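Local coordinates for USG-1 protein homolog (Pseudomonas aeruginosa, PDB 2HJS) that probably works as an NAD- or NADP-dependent oxidoreductase on aldehyde or oxo groups, consistent with the aspartate-semialdehyde dehydrogenase family, at residues A135-E140 and F244-S249; E274-G277 and Y281-V284; V285-A288 and T294-G297. One frame throughout, in Å; residues are numbered along the deposited sequence. Where two conformers were deposited one is given.

Interaction 1 of 3, residues A135-E140 and F244-S249; sequences AAELCE and FGDSLS
Glu137, on the helix, reaches across to Asp246, the first residue of strand 246-254, and their carboxylates meet. One oxygen from each does the touching: Glu137 OE1 lies 2.5 Å from Asp246 OD2, a separation that suggests a proton held between the two acids. The two side chains cross at about a right angle, and their carboxylate planes are turned 61° apart, so the groups do not stack. Glu137 OE1 also approaches the methylene of its partner, 3.3 Å from Asp246 CB. A bend at chi2 (145°) in the glutamate brings its carboxylate to the strand.

Next to this polar meeting the contact turns apolar. Leu248, two residues further along the strand, points the same way as Asp246 and sets its CD1 methyl against the helix, 4.0 Å from Leu138 N. That methyl also lies 4.5 Å from Leu138 CB and 4.3 Å from Glu137 CB, a loose fit of one leucine branch against the start of two helix side chains.

Further out, Ala133 and Val134 from the preceding turn of the helix border Asp246, while Ser315 of the neighbouring strand touches Glu137. Glu140 binds Thr294 OG1 and forms a salt bridge with Lys320. Backbone hydrogen bonds tie Asp246 and Leu248 to strand 308-315, and Ser247 and Ser249 to strand 151-160. Ser247 faces away from the helix and packs on Leu199 of the second subunit. Helix segment 135-140 crosses strand segment 246-249 at -48°, axes 9.9 Å apart: alpha/beta packing of helix 133-145 on the dimerisation family's mixed sheet.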
loop_
_atom_site.group_PDB
_atom_site.type_symbol
_atom_site.label_atom_id
_atom_site.label_comp_id
_atom_site.label_asym_id
_atom_site.label_seq_id
_atom_site.Cartn_x
_atom_site.Cartn_y
_atom_site.Cartn_z
ATOM N N ALA A 135 4.439 -6.582 -13.147
ATOM C CA ALA A 135 5.791 -6.654 -13.662
ATOM C C ALA A 135 5.928 -5.803 -14.939
ATOM O O ALA A 135 6.963 -5.151 -15.149
ATOM C CB ALA A 135 6.166 -8.092 -13.969
ATOM N N ALA A 136 4.892 -5.803 -15.773
ATOM C CA ALA A 136 4.931 -5.039 -17.035
ATOM C C ALA A 136 5.026 -3.569 -16.759
ATOM O O ALA A 136 5.796 -2.872 -17.409
ATOM C CB ALA A 136 3.683 -5.333 -17.909
ATOM N N GLU A 137 4.254 -3.103 -15.780
ATOM C CA GLU A 137 4.199 -1.670 -15.445
ATOM C C GLU A 137 5.456 -1.196 -14.703
ATOM O O GLU A 137 5.973 -0.119 -14.969
ATOM C CB GLU A 137 2.913 -1.345 -14.671
ATOM C CG GLU A 137 1.667 -1.680 -15.494
ATOM C CD GLU A 137 0.481 -2.199 -14.660
ATOM O OE1 GLU A 137 0.621 -2.402 -13.417
ATOM O OE2 GLU A 137 -0.597 -2.406 -15.274
ATOM N N LEU A 138 5.954 -2.008 -13.778
ATOM C CA LEU A 138 7.237 -1.729 -13.159
ATOM C C LEU A 138 8.325 -1.574 -14.241
ATOM O O LEU A 138 9.038 -0.563 -14.272
ATOM C CB LEU A 138 7.637 -2.851 -12.206
ATOM C CG LEU A 138 8.926 -2.619 -11.400
ATOM C CD1 LEU A 138 8.833 -1.357 -10.541
ATOM C CD2 LEU A 138 9.270 -3.841 -10.522
ATOM N N CYS A 139 8.445 -2.579 -15.114
ATOM C CA CYS A 139 9.579 -2.645 -16.052
ATOM C C CYS A 139 9.504 -1.578 -17.110
ATOM O O CYS A 139 10.532 -1.062 -17.539
ATOM C CB CYS A 139 9.704 -4.034 -16.701
ATOM S SG CYS A 139 10.253 -5.281 -15.517
ATOM N N GLU A 140 8.289 -1.241 -17.512
ATOM C CA GLU A 140 8.096 -0.195 -18.484
ATOM C C GLU A 140 8.650 1.133 -17.978
ATOM O O GLU A 140 9.174 1.915 -18.756
ATOM C CB GLU A 140 6.602 -0.039 -18.811
ATOM C CG GLU A 140 6.264 1.237 -19.555
ATOM C CD GLU A 140 4.765 1.404 -19.768
ATOM O OE1 GLU A 140 3.990 0.821 -18.964
ATOM O OE2 GLU A 140 4.363 2.113 -20.734
ATOM N N PHE A 244 -10.382 -1.418 -9.949
ATOM C CA PHE A 244 -9.541 -1.523 -11.138
ATOM C C PHE A 244 -8.219 -0.741 -10.976
ATOM O O PHE A 244 -8.206 0.346 -10.360
ATOM C CB PHE A 244 -10.307 -0.963 -12.343
ATOM C CG PHE A 244 -11.638 -1.609 -12.576
ATOM C CD1 PHE A 244 -12.814 -0.901 -12.358
ATOM C CD2 PHE A 244 -11.718 -2.925 -13.020
ATOM C CE1 PHE A 244 -14.064 -1.497 -12.567
ATOM C CE2 PHE A 244 -12.982 -3.541 -13.250
ATOM C CZ PHE A 244 -14.139 -2.830 -13.017
ATOM N N GLY A 245 -7.129 -1.282 -11.532
ATOM C CA GLY A 245 -5.841 -0.571 -11.626
ATOM C C GLY A 245 -4.807 -1.036 -10.620
ATOM O O GLY A 245 -5.163 -1.442 -9.504
ATOM N N ASP A 246 -3.531 -1.009 -11.017
ATOM C CA ASP A 246 -2.420 -1.275 -10.088
ATOM C C ASP A 246 -1.863 0.048 -9.583
ATOM O O ASP A 246 -1.705 0.962 -10.378
ATOM C CB ASP A 246 -1.289 -2.020 -10.799
ATOM C CG ASP A 246 -1.694 -3.402 -11.251
ATOM O OD1 ASP A 246 -2.498 -4.090 -10.553
ATOM O OD2 ASP A 246 -1.192 -3.799 -12.319
ATOM N N SER A 247 -1.590 0.151 -8.281
ATOM C CA SER A 247 -0.923 1.305 -7.681
ATOM C C SER A 247 0.408 0.838 -7.058
ATOM O O SER A 247 0.404 0.039 -6.132
ATOM C CB SER A 247 -1.807 1.937 -6.589
ATOM O OG SER A 247 -3.089 2.276 -7.111
ATOM N N LEU A 248 1.537 1.324 -7.564
ATOM C CA LEU A 248 2.832 0.801 -7.137
ATOM C C LEU A 248 3.654 1.869 -6.426
ATOM O O LEU A 248 3.764 2.982 -6.921
ATOM C CB LEU A 248 3.642 0.289 -8.339
ATOM C CG LEU A 248 2.935 -0.595 -9.385
ATOM C CD1 LEU A 248 3.936 -1.023 -10.458
ATOM C CD2 LEU A 248 2.309 -1.819 -8.712
ATOM N N SER A 249 4.232 1.515 -5.282
ATOM C CA SER A 249 5.182 2.381 -4.613
ATOM C C SER A 249 6.565 1.741 -4.699
ATOM O O SER A 249 6.802 0.648 -4.196
ATOM C CB SER A 249 4.762 2.624 -3.165
ATOM O OG SER A 249 5.765 3.380 -2.516
#

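Interaction 2 of 3, residues E274-G277 and Y281-V284; sequences EWVG and YPTV
Val276 turns its branched side chain toward the chain that comes back past it, meeting the backbone of Tyr281 and the ring of Pro282. With CG1 anti to the backbone N (chi1 -178°), its two methyls share the work. CG1 touches the tyrosine main chain, 3.9 Å from Tyr281 N and 4.0 Å from Tyr281 CA. CG2 takes the proline, 4.1 Å from Pro282 CD, and Val276 CB itself comes to 3.9 Å from the same ring carbon. Valine and proline slide past each other in opposite directions, so the meeting is alongside rather than end-on, and it is purely van der Waals in kind.

The aromatic side chains at the two flanks are turned elsewhere. Tyr281 has chi1 at +60°, which sets CG beside both its backbone N and its carbonyl carbon; its CA–CB bond leads away from Val276, and the ring makes a cation-pi contact with Arg193 of the second subunit. Trp275 lies on the other side of its strand, packed on helix 260-269, and Gly277 N folds back 3.8 Å above the centre of the indole plane.

Tyr295 of the adjacent strand packs on both Val276 and Pro282, closing the group. The proline carbonyl oxygen accepts a hydrogen bond from Trp312 NE1, holding the returning chain against strand 308-315. One residue on, Thr283 OG1 binds Gly286 N and is also bonded to Asn198 ND2 of the second subunit. The whole is a short loop that leads from edge strand 273-275 into helix 284-288, with Thr283 as its N-cap: the first connection of a beta-alpha-beta unit beside the dimer interface.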
loop_
_atom_site.group_PDB
_atom_site.type_symbol
_atom_site.label_atom_id
_atom_site.label_comp_id
_atom_site.label_asym_id
_atom_site.label_seq_id
_atom_site.Cartn_x
_atom_site.Cartn_y
_atom_site.Cartn_z
ATOM N N GLU A 274 3.086 8.751 -18.648
ATOM C CA GLU A 274 2.708 10.130 -18.362
ATOM C C GLU A 274 3.290 10.556 -17.015
ATOM O O GLU A 274 2.944 10.000 -15.968
ATOM C CB GLU A 274 1.186 10.305 -18.414
ATOM C CG GLU A 274 0.705 11.759 -18.299
ATOM C CD GLU A 274 1.313 12.706 -19.342
ATOM O OE1 GLU A 274 1.818 13.773 -18.938
ATOM O OE2 GLU A 274 1.279 12.398 -20.555
ATOM N N TRP A 275 4.208 11.515 -17.052
ATOM C CA TRP A 275 4.846 11.995 -15.841
ATOM C C TRP A 275 3.975 13.067 -15.201
ATOM O O TRP A 275 3.533 13.975 -15.873
ATOM C CB TRP A 275 6.250 12.557 -16.096
ATOM C CG TRP A 275 6.804 13.238 -14.832
ATOM C CD1 TRP A 275 7.145 12.621 -13.646
ATOM C CD2 TRP A 275 7.009 14.644 -14.625
ATOM N NE1 TRP A 275 7.578 13.561 -12.735
ATOM C CE2 TRP A 275 7.498 14.806 -13.301
ATOM C CE3 TRP A 275 6.844 15.782 -15.431
ATOM C CZ2 TRP A 275 7.819 16.055 -12.767
ATOM C CZ3 TRP A 275 7.158 17.028 -14.895
ATOM C CH2 TRP A 275 7.651 17.152 -13.574
ATOM N N VAL A 276 3.736 12.943 -13.901
ATOM C CA VAL A 276 2.966 13.936 -13.154
ATOM C C VAL A 276 3.875 14.534 -12.083
ATOM O O VAL A 276 4.520 13.810 -11.316
ATOM C CB VAL A 276 1.680 13.320 -12.509
ATOM C CG1 VAL A 276 0.856 14.403 -11.771
ATOM C CG2 VAL A 276 0.836 12.605 -13.561
ATOM N N GLY A 277 3.953 15.857 -12.054
ATOM C CA GLY A 277 4.785 16.551 -11.069
ATOM C C GLY A 277 4.016 17.665 -10.386
ATOM O O GLY A 277 2.801 17.566 -10.232
ATOM N N TYR A 281 -0.530 14.201 -8.154
ATOM C CA TYR A 281 -0.268 12.777 -8.309
ATOM C C TYR A 281 -1.402 12.120 -9.102
ATOM O O TYR A 281 -2.539 12.564 -9.041
ATOM C CB TYR A 281 -0.066 12.097 -6.928
ATOM C CG TYR A 281 -1.281 12.221 -6.022
ATOM C CD1 TYR A 281 -2.311 11.267 -6.051
ATOM C CD2 TYR A 281 -1.417 13.318 -5.162
ATOM C CE1 TYR A 281 -3.443 11.410 -5.254
ATOM C CE2 TYR A 281 -2.532 13.472 -4.373
ATOM C CZ TYR A 281 -3.541 12.514 -4.410
ATOM O OH TYR A 281 -4.640 12.698 -3.605
ATOM N N PRO A 282 -1.095 11.045 -9.844
ATOM C CA PRO A 282 -2.163 10.285 -10.472
ATOM C C PRO A 282 -2.765 9.223 -9.546
ATOM O O PRO A 282 -2.104 8.765 -8.573
ATOM C CB PRO A 282 -1.452 9.612 -11.631
ATOM C CG PRO A 282 -0.069 9.306 -11.059
ATOM C CD PRO A 282 0.244 10.496 -10.151
ATOM N N THR A 283 -3.997 8.818 -9.850
ATOM C CA THR A 283 -4.616 7.676 -9.136
ATOM C C THR A 283 -5.234 6.705 -10.144
ATOM O O THR A 283 -5.450 7.080 -11.304
ATOM C CB THR A 283 -5.729 8.113 -8.143
ATOM O OG1 THR A 283 -6.824 8.672 -8.887
ATOM C CG2 THR A 283 -5.206 9.109 -7.119
ATOM N N VAL A 284 -5.532 5.471 -9.717
ATOM C CA VAL A 284 -6.182 4.513 -10.646
ATOM C C VAL A 284 -7.567 4.972 -11.101
ATOM O O VAL A 284 -7.928 4.783 -12.255
ATOM C CB VAL A 284 -6.221 3.047 -10.105
ATOM C CG1 VAL A 284 -4.799 2.513 -9.956
ATOM C CG2 VAL A 284 -7.008 2.945 -8.785
#

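Interaction 3 of 3, residues V285-A288 and T294-G297; sequences VGDA and TYVG
Asp287 places its CB methylene over the ring face of Tyr295, a CH-pi contact in which the carbon sits 3.7 Å from the ring centroid and just 7° off the normal. The approach is therefore squarely from above one face. The two side chains cross at about a right angle, and the aspartate carboxylate is tilted 42° to the ring plane, with OD1 leaning out past the ring on the Tyr295 CE1 side at 4.2 Å. Its other oxygen, OD2, is turned back along the chain, where it accepts a hydrogen bond from Thr283 N; that bond helps fix the carboxylate's rotation, while CB itself is placed by the helix backbone.

On the same face, out beyond Tyr295 CE2, the backbone of Asp287 comes in. Asp287 O lies 3.4 Å from Tyr295 CE2, and Ala288 CA approaches obliquely, 4.3 Å from Tyr295 CD2. A water joins the polar ends: it donates to Asp287 O at 2.7 Å and is hydrogen-bonded to Tyr295 OH at 3.0 Å, tying the phenol to the end of the short helix.

The helical segment includes a wider pi-type turn. Tyr295 belongs to strand 294-301, held by backbone bonds between strands 273-275 and 308-315, so helix 284-288 covers one face of the sheet as the helical element between the parallel strands 273-275 and 294-301.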
loop_
_atom_site.group_PDB
_atom_site.type_symbol
_atom_site.label_atom_id
_atom_site.label_comp_id
_atom_site.label_asym_id
_atom_site.label_seq_id
_atom_site.Cartn_x
_atom_site.Cartn_y
_atom_site.Cartn_z
ATOM N N VAL A 285 -8.341 5.564 -10.200
ATOM C CA VAL A 285 -9.706 5.983 -10.528
ATOM C C VAL A 285 -9.695 7.266 -11.375
ATOM O O VAL A 285 -10.378 7.349 -12.396
ATOM C CB VAL A 285 -10.555 6.228 -9.265
ATOM C CG1 VAL A 285 -11.807 7.047 -9.617
ATOM C CG2 VAL A 285 -10.934 4.881 -8.611
ATOM N N GLY A 286 -8.905 8.245 -10.941
ATOM C CA GLY A 286 -8.798 9.505 -11.621
ATOM C C GLY A 286 -8.095 9.477 -12.958
ATOM O O GLY A 286 -8.481 10.214 -13.848
ATOM N N ASP A 287 -7.056 8.654 -13.109
ATOM C CA ASP A 287 -6.198 8.769 -14.295
ATOM C C ASP A 287 -5.989 7.502 -15.107
ATOM O O ASP A 287 -6.042 7.542 -16.323
ATOM C CB ASP A 287 -4.841 9.327 -13.910
ATOM C CG ASP A 287 -4.952 10.603 -13.122
ATOM O OD1 ASP A 287 -5.126 11.668 -13.757
ATOM O OD2 ASP A 287 -4.887 10.537 -11.868
ATOM N N ALA A 288 -5.742 6.380 -14.446
ATOM C CA ALA A 288 -5.290 5.188 -15.173
ATOM C C ALA A 288 -6.395 4.470 -15.950
ATOM O O ALA A 288 -6.171 4.083 -17.094
ATOM C CB ALA A 288 -4.555 4.223 -14.251
ATOM N N THR A 294 0.767 4.714 -18.698
ATOM C CA THR A 294 1.138 4.364 -17.343
ATOM C C THR A 294 1.591 5.691 -16.705
ATOM O O THR A 294 2.497 6.355 -17.208
ATOM C CB THR A 294 2.265 3.346 -17.385
ATOM O OG1 THR A 294 1.736 2.099 -17.843
ATOM C CG2 THR A 294 2.918 3.153 -16.033
ATOM N N TYR A 295 0.938 6.078 -15.621
ATOM C CA TYR A 295 1.193 7.370 -14.971
ATOM C C TYR A 295 2.235 7.224 -13.866
ATOM O O TYR A 295 2.182 6.274 -13.105
ATOM C CB TYR A 295 -0.088 7.888 -14.356
ATOM C CG TYR A 295 -1.053 8.486 -15.332
ATOM C CD1 TYR A 295 -1.160 9.866 -15.452
ATOM C CD2 TYR A 295 -1.865 7.680 -16.148
ATOM C CE1 TYR A 295 -2.058 10.448 -16.342
ATOM C CE2 TYR A 295 -2.765 8.256 -17.058
ATOM C CZ TYR A 295 -2.844 9.642 -17.141
ATOM O OH TYR A 295 -3.717 10.248 -18.011
ATOM N N VAL A 296 3.180 8.161 -13.788
ATOM C CA VAL A 296 4.243 8.084 -12.799
ATOM C C VAL A 296 4.339 9.433 -12.096
ATOM O O VAL A 296 4.460 10.450 -12.765
ATOM C CB VAL A 296 5.626 7.754 -13.437
ATOM C CG1 VAL A 296 6.716 7.577 -12.329
ATOM C CG2 VAL A 296 5.535 6.509 -14.267
ATOM N N GLY A 297 4.295 9.424 -10.760
ATOM C CA GLY A 297 4.471 10.627 -9.965
ATOM C C GLY A 297 5.287 10.448 -8.693
ATOM O O GLY A 297 5.872 9.379 -8.454
HETATM O O HOH W 1 -6.633 9.748 -17.675
#

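Overall arrangement
Interactions 2 and 3 are two halves of one beta-alpha-beta unit, with centres about 5 Å apart. Their strands pair directly, Val276 N to Val296 O at 2.8 Å, and Pro282 CB meets Tyr295 CB at 3.5 Å, so the returning chain and the short helix pack over a common tyrosine. Interaction 1 lies deeper, its centre about 8 Å from that of the chain and about 10 Å from interaction 3, to which Glu140 OE1 and Thr294 OG1 link it at 2.8 Å. Val284 CG1, 3.3 Å from Ser247 OG, connects 281-284 to 244-249. All three reach the same sheet; helix 133-145 and helix 284-288 lie on its opposite faces.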